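Sugar kinase (Agrobacterium tumefaciens, PDB 2RBC) probably phosphorylates a sugar or related alcohol using ATP, as a putative ribokinase of the pfkB carbohydrate kinase family. Local coordinates at residues A[247-252]-A[256-261]; A[228-233]-A[239-244]; A[206-211]-A[276-281]. All blocks are in the same frame, centred on the assembly; numbering follows the deposited sequence.

Contact 1: A[247-252]-A[256-261]. With SO4 (sulfate ion), chain B.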
loop_
_atom_site.group_PDB
_atom_site.type_symbol
_atom_site.label_atom_id
_atom_site.label_comp_id
_atom_site.label_asym_id
_atom_site.label_seq_id
_atom_site.Cartn_x
_atom_site.Cartn_y
_atom_site.Cartn_z
ATOM N N GLY A 247 17.200 26.173 9.066
ATOM C CA GLY A 247 17.982 26.037 10.280
ATOM C C GLY A 247 17.099 25.733 11.481
ATOM O O GLY A 247 15.991 25.220 11.360
ATOM N N CYS A 248 17.602 26.094 12.645
ATOM C CA CYS A 248 16.984 25.748 13.933
ATOM C C CYS A 248 17.222 26.881 14.938
ATOM O O CYS A 248 18.348 27.329 15.117
ATOM C CB CYS A 248 17.583 24.449 14.426
ATOM S SG CYS A 248 16.972 23.953 16.018
ATOM N N TRP A 249 16.138 27.364 15.540
ATOM C CA TRP A 249 16.176 28.368 16.586
ATOM C C TRP A 249 15.870 27.710 17.906
ATOM O O TRP A 249 15.035 26.823 17.957
ATOM C CB TRP A 249 15.110 29.432 16.343
ATOM C CG TRP A 249 15.446 30.387 15.245
ATOM C CD1 TRP A 249 16.008 31.617 15.386
ATOM C CD2 TRP A 249 15.243 30.196 13.843
ATOM N NE1 TRP A 249 16.162 32.206 14.163
ATOM C CE2 TRP A 249 15.682 31.366 13.199
ATOM C CE3 TRP A 249 14.700 29.157 13.075
ATOM C CZ2 TRP A 249 15.625 31.535 11.818
ATOM C CZ3 TRP A 249 14.626 29.332 11.673
ATOM C CH2 TRP A 249 15.105 30.506 11.070
ATOM N N TRP A 250 16.547 28.122 18.977
ATOM C CA TRP A 250 16.242 27.529 20.293
ATOM C C TRP A 250 16.541 28.473 21.433
ATOM O O TRP A 250 17.295 29.457 21.285
ATOM C CB TRP A 250 16.997 26.185 20.510
ATOM C CG TRP A 250 18.468 26.299 20.929
ATOM C CD1 TRP A 250 18.955 26.266 22.190
ATOM C CD2 TRP A 250 19.599 26.416 20.065
ATOM N NE1 TRP A 250 20.327 26.374 22.180
ATOM C CE2 TRP A 250 20.748 26.457 20.880
ATOM C CE3 TRP A 250 19.756 26.487 18.666
ATOM C CZ2 TRP A 250 22.042 26.601 20.354
ATOM C CZ3 TRP A 250 21.024 26.601 18.145
ATOM C CH2 TRP A 250 22.159 26.649 18.992
ATOM N N THR A 251 15.935 28.133 22.571
ATOM C CA THR A 251 16.200 28.758 23.852
ATOM C C THR A 251 16.515 27.668 24.894
ATOM O O THR A 251 15.886 26.600 24.950
ATOM C CB THR A 251 15.003 29.662 24.325
ATOM O OG1 THR A 251 13.829 28.865 24.462
ATOM C CG2 THR A 251 14.704 30.808 23.360
ATOM N N GLU A 252 17.512 27.957 25.726
ATOM C CA GLU A 252 17.860 27.096 26.843
ATOM C C GLU A 252 16.872 27.272 27.988
ATOM O O GLU A 252 16.206 28.315 28.105
ATOM C CB GLU A 252 19.250 27.449 27.362
ATOM C CG GLU A 252 20.347 27.466 26.303
ATOM C CD GLU A 252 20.799 26.083 25.873
ATOM O OE1 GLU A 252 20.422 25.071 26.526
ATOM O OE2 GLU A 252 21.548 26.029 24.865
ATOM N N PRO A 256 15.999 33.519 28.222
ATOM C CA PRO A 256 15.263 33.852 26.986
ATOM C C PRO A 256 16.106 34.142 25.756
ATOM O O PRO A 256 15.539 34.409 24.709
ATOM C CB PRO A 256 14.488 35.111 27.374
ATOM C CG PRO A 256 15.352 35.798 28.415
ATOM C CD PRO A 256 16.146 34.692 29.109
ATOM N N THR A 257 17.438 34.123 25.869
ATOM C CA THR A 257 18.284 34.305 24.711
ATOM C C THR A 257 17.957 33.303 23.618
ATOM O O THR A 257 17.960 32.093 23.866
ATOM C CB THR A 257 19.770 34.168 25.064
ATOM O OG1 THR A 257 20.071 35.049 26.149
ATOM C CG2 THR A 257 20.612 34.514 23.855
ATOM N N VAL A 258 17.635 33.816 22.432
ATOM C CA VAL A 258 17.319 32.994 21.265
ATOM C C VAL A 258 18.614 32.706 20.488
ATOM O O VAL A 258 19.330 33.612 20.094
ATOM C CB VAL A 258 16.226 33.648 20.365
ATOM C CG1 VAL A 258 15.921 32.761 19.116
ATOM C CG2 VAL A 258 14.930 33.884 21.193
ATOM N N HIS A 259 18.915 31.424 20.299
ATOM C CA HIS A 259 20.098 30.979 19.547
ATOM C C HIS A 259 19.628 30.460 18.228
ATOM O O HIS A 259 18.500 29.985 18.092
ATOM C CB HIS A 259 20.830 29.865 20.294
ATOM C CG HIS A 259 21.210 30.251 21.678
ATOM N ND1 HIS A 259 22.189 31.185 21.942
ATOM C CD2 HIS A 259 20.693 29.898 22.874
ATOM C CE1 HIS A 259 22.274 31.363 23.249
ATOM N NE2 HIS A 259 21.385 30.585 23.837
ATOM N N PHE A 260 20.524 30.507 17.258
ATOM C CA PHE A 260 20.243 30.047 15.929
ATOM C C PHE A 260 21.431 29.240 15.404
ATOM O O PHE A 260 22.608 29.594 15.629
ATOM C CB PHE A 260 19.971 31.226 14.994
ATOM C CG PHE A 260 19.831 30.819 13.551
ATOM C CD1 PHE A 260 18.757 30.067 13.147
ATOM C CD2 PHE A 260 20.782 31.172 12.613
ATOM C CE1 PHE A 260 18.629 29.661 11.838
ATOM C CE2 PHE A 260 20.665 30.772 11.314
ATOM C CZ PHE A 260 19.585 30.015 10.922
ATOM N N GLN A 261 21.104 28.171 14.685
ATOM C CA GLN A 261 22.100 27.345 14.020
ATOM C C GLN A 261 21.645 27.040 12.602
ATOM O O GLN A 261 20.597 26.464 12.380
ATOM C CB GLN A 261 22.320 26.040 14.806
ATOM C CG GLN A 261 23.324 25.050 14.184
ATOM C CD GLN A 261 24.669 25.670 13.953
ATOM O OE1 GLN A 261 25.338 26.053 14.911
ATOM N NE2 GLN A 261 25.087 25.784 12.689
HETATM S S SO4 B . 27.838 27.486 11.710
HETATM O O1 SO4 B . 29.130 28.142 11.884
HETATM O O2 SO4 B . 27.279 27.143 13.008
HETATM O O3 SO4 B . 26.880 28.381 11.053
HETATM O O4 SO4 B . 28.073 26.273 10.931
HETATM O O HOH W 1 18.288 30.743 25.987
#

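Contact 2: A[228-233]-A[239-244]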
loop_
_atom_site.group_PDB
_atom_site.type_symbol
_atom_site.label_atom_id
_atom_site.label_comp_id
_atom_site.label_asym_id
_atom_site.label_seq_id
_atom_site.Cartn_x
_atom_site.Cartn_y
_atom_site.Cartn_z
ATOM N N PRO A 228 10.426 33.547 21.514
ATOM C CA PRO A 228 10.106 34.336 22.704
ATOM C C PRO A 228 8.838 33.902 23.461
ATOM O O PRO A 228 8.861 33.839 24.696
ATOM C CB PRO A 228 10.017 35.774 22.167
ATOM C CG PRO A 228 10.911 35.757 20.988
ATOM C CD PRO A 228 10.719 34.423 20.360
ATOM N N VAL A 229 7.781 33.558 22.718
ATOM C CA VAL A 229 6.512 33.181 23.316
ATOM C C VAL A 229 6.622 31.779 23.918
ATOM O O VAL A 229 6.142 31.540 25.008
ATOM C CB VAL A 229 5.336 33.196 22.297
ATOM C CG1 VAL A 229 3.999 33.270 23.080
ATOM C CG2 VAL A 229 5.455 34.376 21.361
ATOM N N LEU A 230 7.269 30.862 23.202
ATOM C CA LEU A 230 7.355 29.497 23.644
ATOM C C LEU A 230 8.272 29.413 24.882
ATOM O O LEU A 230 7.982 28.669 25.806
ATOM C CB LEU A 230 7.851 28.574 22.508
ATOM C CG LEU A 230 6.883 28.311 21.353
ATOM C CD1 LEU A 230 7.570 27.520 20.211
ATOM C CD2 LEU A 230 5.639 27.556 21.919
ATOM N N HIS A 231 9.338 30.198 24.920
ATOM C CA HIS A 231 10.154 30.249 26.109
ATOM C C HIS A 231 9.365 30.758 27.339
ATOM O O HIS A 231 9.455 30.211 28.421
ATOM C CB HIS A 231 11.380 31.131 25.929
ATOM C CG HIS A 231 12.091 31.376 27.224
ATOM N ND1 HIS A 231 12.803 30.384 27.864
ATOM C CD2 HIS A 231 12.092 32.441 28.057
ATOM C CE1 HIS A 231 13.263 30.853 29.008
ATOM N NE2 HIS A 231 12.861 32.105 29.141
ATOM N N ALA A 232 8.612 31.828 27.146
ATOM C CA ALA A 232 7.859 32.446 28.213
ATOM C C ALA A 232 6.833 31.471 28.757
ATOM O O ALA A 232 6.611 31.445 29.953
ATOM C CB ALA A 232 7.188 33.738 27.750
ATOM N N ARG A 233 6.210 30.684 27.884
ATOM C CA ARG A 233 5.222 29.689 28.294
ATOM C C ARG A 233 5.828 28.514 29.089
ATOM O O ARG A 233 5.194 27.989 29.987
ATOM C CB ARG A 233 4.461 29.148 27.089
ATOM C CG ARG A 233 3.511 30.141 26.502
ATOM C CD ARG A 233 2.747 29.499 25.368
ATOM N NE ARG A 233 1.970 30.498 24.651
ATOM C CZ ARG A 233 1.290 30.243 23.540
ATOM N NH1 ARG A 233 1.324 29.034 23.001
ATOM N NH2 ARG A 233 0.623 31.214 22.946
ATOM N N ILE A 239 13.677 24.628 24.521
ATOM C CA ILE A 239 12.743 24.717 23.402
ATOM C C ILE A 239 13.476 24.999 22.096
ATOM O O ILE A 239 14.184 25.993 21.984
ATOM C CB ILE A 239 11.750 25.869 23.581
ATOM C CG1 ILE A 239 11.001 25.785 24.935
ATOM C CG2 ILE A 239 10.784 25.949 22.379
ATOM C CD1 ILE A 239 10.036 24.633 25.058
ATOM N N ALA A 240 13.279 24.126 21.113
ATOM C CA ALA A 240 13.783 24.339 19.770
ATOM C C ALA A 240 12.634 24.322 18.754
ATOM O O ALA A 240 11.644 23.627 18.942
ATOM C CB ALA A 240 14.858 23.234 19.408
ATOM N N VAL A 241 12.766 25.108 17.698
ATOM C CA VAL A 241 11.872 24.986 16.555
ATOM C C VAL A 241 12.745 24.752 15.337
ATOM O O VAL A 241 13.658 25.559 15.066
ATOM C CB VAL A 241 10.977 26.221 16.351
ATOM C CG1 VAL A 241 9.989 25.966 15.181
ATOM C CG2 VAL A 241 10.191 26.579 17.645
ATOM N N THR A 242 12.496 23.644 14.629
ATOM C CA THR A 242 13.246 23.344 13.385
ATOM C C THR A 242 12.512 23.938 12.194
ATOM O O THR A 242 11.278 24.034 12.206
ATOM C CB THR A 242 13.448 21.854 13.174
ATOM O OG1 THR A 242 12.159 21.220 13.085
ATOM C CG2 THR A 242 14.254 21.260 14.331
ATOM N N ALA A 243 13.283 24.358 11.182
ATOM C CA ALA A 243 12.746 24.999 9.975
ATOM C C ALA A 243 13.364 24.401 8.704
ATOM O O ALA A 243 13.533 25.086 7.702
ATOM C CB ALA A 243 12.950 26.548 10.036
ATOM N N GLY A 244 13.696 23.107 8.749
ATOM C CA GLY A 244 14.363 22.420 7.639
ATOM C C GLY A 244 15.612 23.109 7.141
ATOM O O GLY A 244 16.525 23.419 7.901
#

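Contact 3: A[206-211]-A[276-281]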
loop_
_atom_site.group_PDB
_atom_site.type_symbol
_atom_site.label_atom_id
_atom_site.label_comp_id
_atom_site.label_asym_id
_atom_site.label_seq_id
_atom_site.Cartn_x
_atom_site.Cartn_y
_atom_site.Cartn_z
ATOM N N HIS A 206 12.783 18.931 27.387
ATOM C CA HIS A 206 13.247 19.422 26.089
ATOM C C HIS A 206 12.150 19.229 25.085
ATOM O O HIS A 206 11.576 18.158 25.043
ATOM C CB HIS A 206 14.429 18.606 25.561
ATOM C CG HIS A 206 15.674 18.699 26.380
ATOM N ND1 HIS A 206 15.839 18.009 27.569
ATOM C CD2 HIS A 206 16.850 19.312 26.118
ATOM C CE1 HIS A 206 17.063 18.242 28.014
ATOM N NE2 HIS A 206 17.695 19.033 27.150
ATOM N N ILE A 207 11.833 20.252 24.292
ATOM C CA ILE A 207 10.864 20.089 23.193
ATOM C C ILE A 207 11.467 20.570 21.882
ATOM O O ILE A 207 12.070 21.643 21.839
ATOM C CB ILE A 207 9.555 20.878 23.428
ATOM C CG1 ILE A 207 8.957 20.645 24.820
ATOM C CG2 ILE A 207 8.555 20.591 22.301
ATOM C CD1 ILE A 207 7.788 21.603 25.176
ATOM N N VAL A 208 11.319 19.770 20.821
ATOM C CA VAL A 208 11.742 20.189 19.493
ATOM C C VAL A 208 10.477 20.205 18.692
ATOM O O VAL A 208 9.928 19.149 18.391
ATOM C CB VAL A 208 12.771 19.256 18.832
ATOM C CG1 VAL A 208 13.197 19.825 17.465
ATOM C CG2 VAL A 208 13.950 18.969 19.787
ATOM N N PHE A 209 9.982 21.415 18.423
ATOM C CA PHE A 209 8.785 21.607 17.607
ATOM C C PHE A 209 9.162 21.694 16.114
ATOM O O PHE A 209 10.213 22.235 15.761
ATOM C CB PHE A 209 8.073 22.938 17.950
ATOM C CG PHE A 209 7.475 23.001 19.328
ATOM C CD1 PHE A 209 6.251 22.370 19.609
ATOM C CD2 PHE A 209 8.080 23.779 20.331
ATOM C CE1 PHE A 209 5.665 22.489 20.875
ATOM C CE2 PHE A 209 7.524 23.898 21.603
ATOM C CZ PHE A 209 6.315 23.250 21.891
ATOM N N SER A 210 8.281 21.182 15.243
ATOM C CA SER A 210 8.395 21.417 13.817
ATOM C C SER A 210 7.821 22.799 13.596
ATOM O O SER A 210 7.021 23.287 14.406
ATOM C CB SER A 210 7.554 20.392 13.039
ATOM O OG SER A 210 6.200 20.501 13.423
ATOM N N GLU A 211 8.201 23.438 12.503
ATOM C CA GLU A 211 7.625 24.742 12.210
ATOM C C GLU A 211 6.059 24.782 12.198
ATOM O O GLU A 211 5.420 25.648 12.817
ATOM C CB GLU A 211 8.225 25.268 10.908
ATOM C CG GLU A 211 7.572 26.547 10.461
ATOM C CD GLU A 211 8.364 27.248 9.371
ATOM O OE1 GLU A 211 9.393 26.709 8.908
ATOM O OE2 GLU A 211 7.920 28.356 8.998
ATOM N N ASP A 276 12.504 13.295 12.091
ATOM C CA ASP A 276 12.721 12.119 12.939
ATOM C C ASP A 276 14.194 11.770 13.144
ATOM O O ASP A 276 14.635 11.415 14.249
ATOM C CB ASP A 276 12.013 10.902 12.354
ATOM C CG ASP A 276 10.530 11.148 12.108
ATOM O OD1 ASP A 276 9.935 11.881 12.925
ATOM O OD2 ASP A 276 9.972 10.610 11.124
ATOM N N ILE A 277 14.964 11.854 12.077
ATOM C CA ILE A 277 16.391 11.628 12.208
ATOM C C ILE A 277 16.974 12.704 13.122
ATOM O O ILE A 277 17.844 12.408 13.953
ATOM C CB ILE A 277 17.089 11.573 10.823
ATOM C CG1 ILE A 277 17.007 10.170 10.195
ATOM C CG2 ILE A 277 18.585 11.972 10.938
ATOM C CD1 ILE A 277 15.628 9.419 10.233
ATOM N N PHE A 278 16.532 13.952 12.948
ATOM C CA PHE A 278 16.934 15.055 13.822
ATOM C C PHE A 278 16.637 14.724 15.278
ATOM O O PHE A 278 17.511 14.819 16.107
ATOM C CB PHE A 278 16.252 16.399 13.431
ATOM C CG PHE A 278 16.758 17.631 14.196
ATOM C CD1 PHE A 278 16.414 17.844 15.531
ATOM C CD2 PHE A 278 17.560 18.597 13.556
ATOM C CE1 PHE A 278 16.894 18.949 16.225
ATOM C CE2 PHE A 278 18.042 19.731 14.242
ATOM C CZ PHE A 278 17.715 19.905 15.571
ATOM N N HIS A 279 15.400 14.333 15.571
ATOM C CA HIS A 279 14.976 14.101 16.962
ATOM C C HIS A 279 15.713 12.964 17.653
ATOM O O HIS A 279 16.102 13.072 18.824
ATOM C CB HIS A 279 13.466 13.837 17.005
ATOM C CG HIS A 279 12.666 14.981 16.486
ATOM N ND1 HIS A 279 11.549 14.808 15.702
ATOM C CD2 HIS A 279 12.852 16.319 16.587
ATOM C CE1 HIS A 279 11.087 15.999 15.331
ATOM N NE2 HIS A 279 11.853 16.931 15.864
ATOM N N GLY A 280 15.893 11.870 16.936
ATOM C CA GLY A 280 16.594 10.723 17.471
ATOM C C GLY A 280 18.047 11.081 17.759
ATOM O O GLY A 280 18.567 10.692 18.788
ATOM N N THR A 281 18.706 11.796 16.843
ATOM C CA THR A 281 20.097 12.225 17.049
ATOM C C THR A 281 20.175 13.132 18.265
ATOM O O THR A 281 21.082 13.022 19.099
ATOM C CB THR A 281 20.637 12.963 15.768
ATOM O OG1 THR A 281 20.589 12.069 14.636
ATOM C CG2 THR A 281 22.069 13.422 15.959
#

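Contact 1: A[247-252]-A[256-261]
Trp-249 and Phe-260 point the same way on one face of the sheet, and their rings meet closely. Phe-260 CD1 lies over the middle of the indole, 3.3 Å from Trp-249 CE2. The two ring planes are tilted by 39°, so this is an oblique pair. Val-258 CG1 comes to the edge of the same indole. On the other face, His-259 CB sits over the six-membered ring of Trp-250, 3.4 Å from its centroid, as a CH-pi contact. Trp-250 CG sits between backbone N and carbonyl carbon (chi1 80°), laying the indole across His-259 CB. Gln-261 CB meets the rim of that ring at CZ3. The strands 248-251 and 258-261 form an antiparallel beta hairpin at the end of the central sheet. Trp-250 and His-259 make a hydrogen-bonded pair: His-259 N reaches Trp-250 O at 2.7 Å and nearly straight, and Trp-250 N reaches His-259 O at 2.8 Å. Trp-250 NE1 also donates to Glu-252 OE2 at 3.0 Å. This bond lies in the indole plane, meets the carboxylate from above its plane, and probably limits indole rotation. Glu-252 OE1 is held by Ser-292. Toward the turn the contact loosens. Pro-256 and Thr-257 are exposed, and a water bridges Glu-252 N and Thr-257 O. Near the far end, Gln-261 NE2 donates to O2 of a sulfate, probably from the crystallisation liquor; Arg-297 and Arg-332 bind the same ion.

Contact 2: A[228-233]-A[239-244]
Helix 223-233 lies against the extended strand 238-242 where Leu-230 meets Ile-239 and Val-241. These two alternate strand residues both direct their side chains at the helix, while Ala-240 between them points away. The helix kinks at Pro-228, whose ring nitrogen has no hydrogen to give to the preceding turn. Beyond it the helical bonds run on, with Ala-232 N donating to Pro-228 O at 3.2 Å and Arg-233 N to Val-229 O at 3.0 Å. Leu-230 carries the whole contact from the helix side. Its CB meets Ile-239 CG2 at 3.9 Å. Its CD1 reaches further along the strand and touches Val-241 CG2 at 3.8 Å. The leucine crosses both partners at about a right angle. Its chain is extended at chi2 (173°), which carries CD1 out to the valine. On Ile-239 the short CG2 branch does the touching, not the longer CG1 arm. On Val-241 it is the methyl beside the backbone N. This is the return half of a beta-alpha-beta crossover: strand 206-210 leads through helices 211-218 and 223-233 into strand 238-242, parallel to it. Phe-209 and Leu-217 also touch Leu-230, and Leu-227 from the same helix touches both Ile-239 and Val-241. No hydrogen bond crosses between the two segments. Between them the helix meets the strand through buried methyl and methylene groups, with van der Waals contact and exclusion of water as the adhesive.

Contact 3: A[206-211]-A[276-281]
Val-208 meets His-279 and Phe-278 where strand 206-210 runs under helix 274-287. The valine methyl CG1 meets the NE2-CD2 edge of the His-279 imidazole, in the plane of the ring and 3.6 Å from NE2. The same methyl is 4.0 Å from Phe-278 CE1, which it meets obliquely. CG1 is trans to the backbone N of Val-208 (chi1 -177°), and this one branch serves both rings. His-279 is not aimed straight at the strand from its backbone; the ring end swings in to reach the valine. No hydrogen bond joins the two segments. Within helix 274-287, Thr-281 OG1 donates to Ile-277 O at 2.8 Å, and Thr-281 N reaches that oxygen at 3.1 Å from the opposite face of its plane. Ser-210 is the N-cap of helix 211-218: its OG bonds to Ala-213 N and also to Asp-190. Helix 274-287 packs on the parallel strands of the sheet. Asp-276 follows a glycine at its start, in the position of the GAGD-like motif of pfkB kinases, a part of the active site in relatives. His-279 and Asp-276 both touch Asp-188 of the neighbouring parallel strand 185-189. A bound ethanediol lies beside Phe-278. Between these two segments the contact therefore rests on burial of one methyl against two rings, held by van der Waals packing.

Of the segments in these contacts, strand 206-210 comes first in the chain and forms one side of contact 3. The chain then passes through helix 211-218 to helix 223-233, and contact 2 closes the short loop from that helix to strand 238-242. Contact 1 follows in series, closing the hairpin of strands 248-251 and 258-261. Only when helix 274-287 returns does contact 3 close, so its long loop encloses both others. No loops cross. Backbone bonds join 206-210 to 238-242, and 238-242 to 248-251, so the three contacts share one sheet. Contact 2 covers it with a crossover helix, contact 3 with helix 274-287, and contact 1 forms its hairpin end.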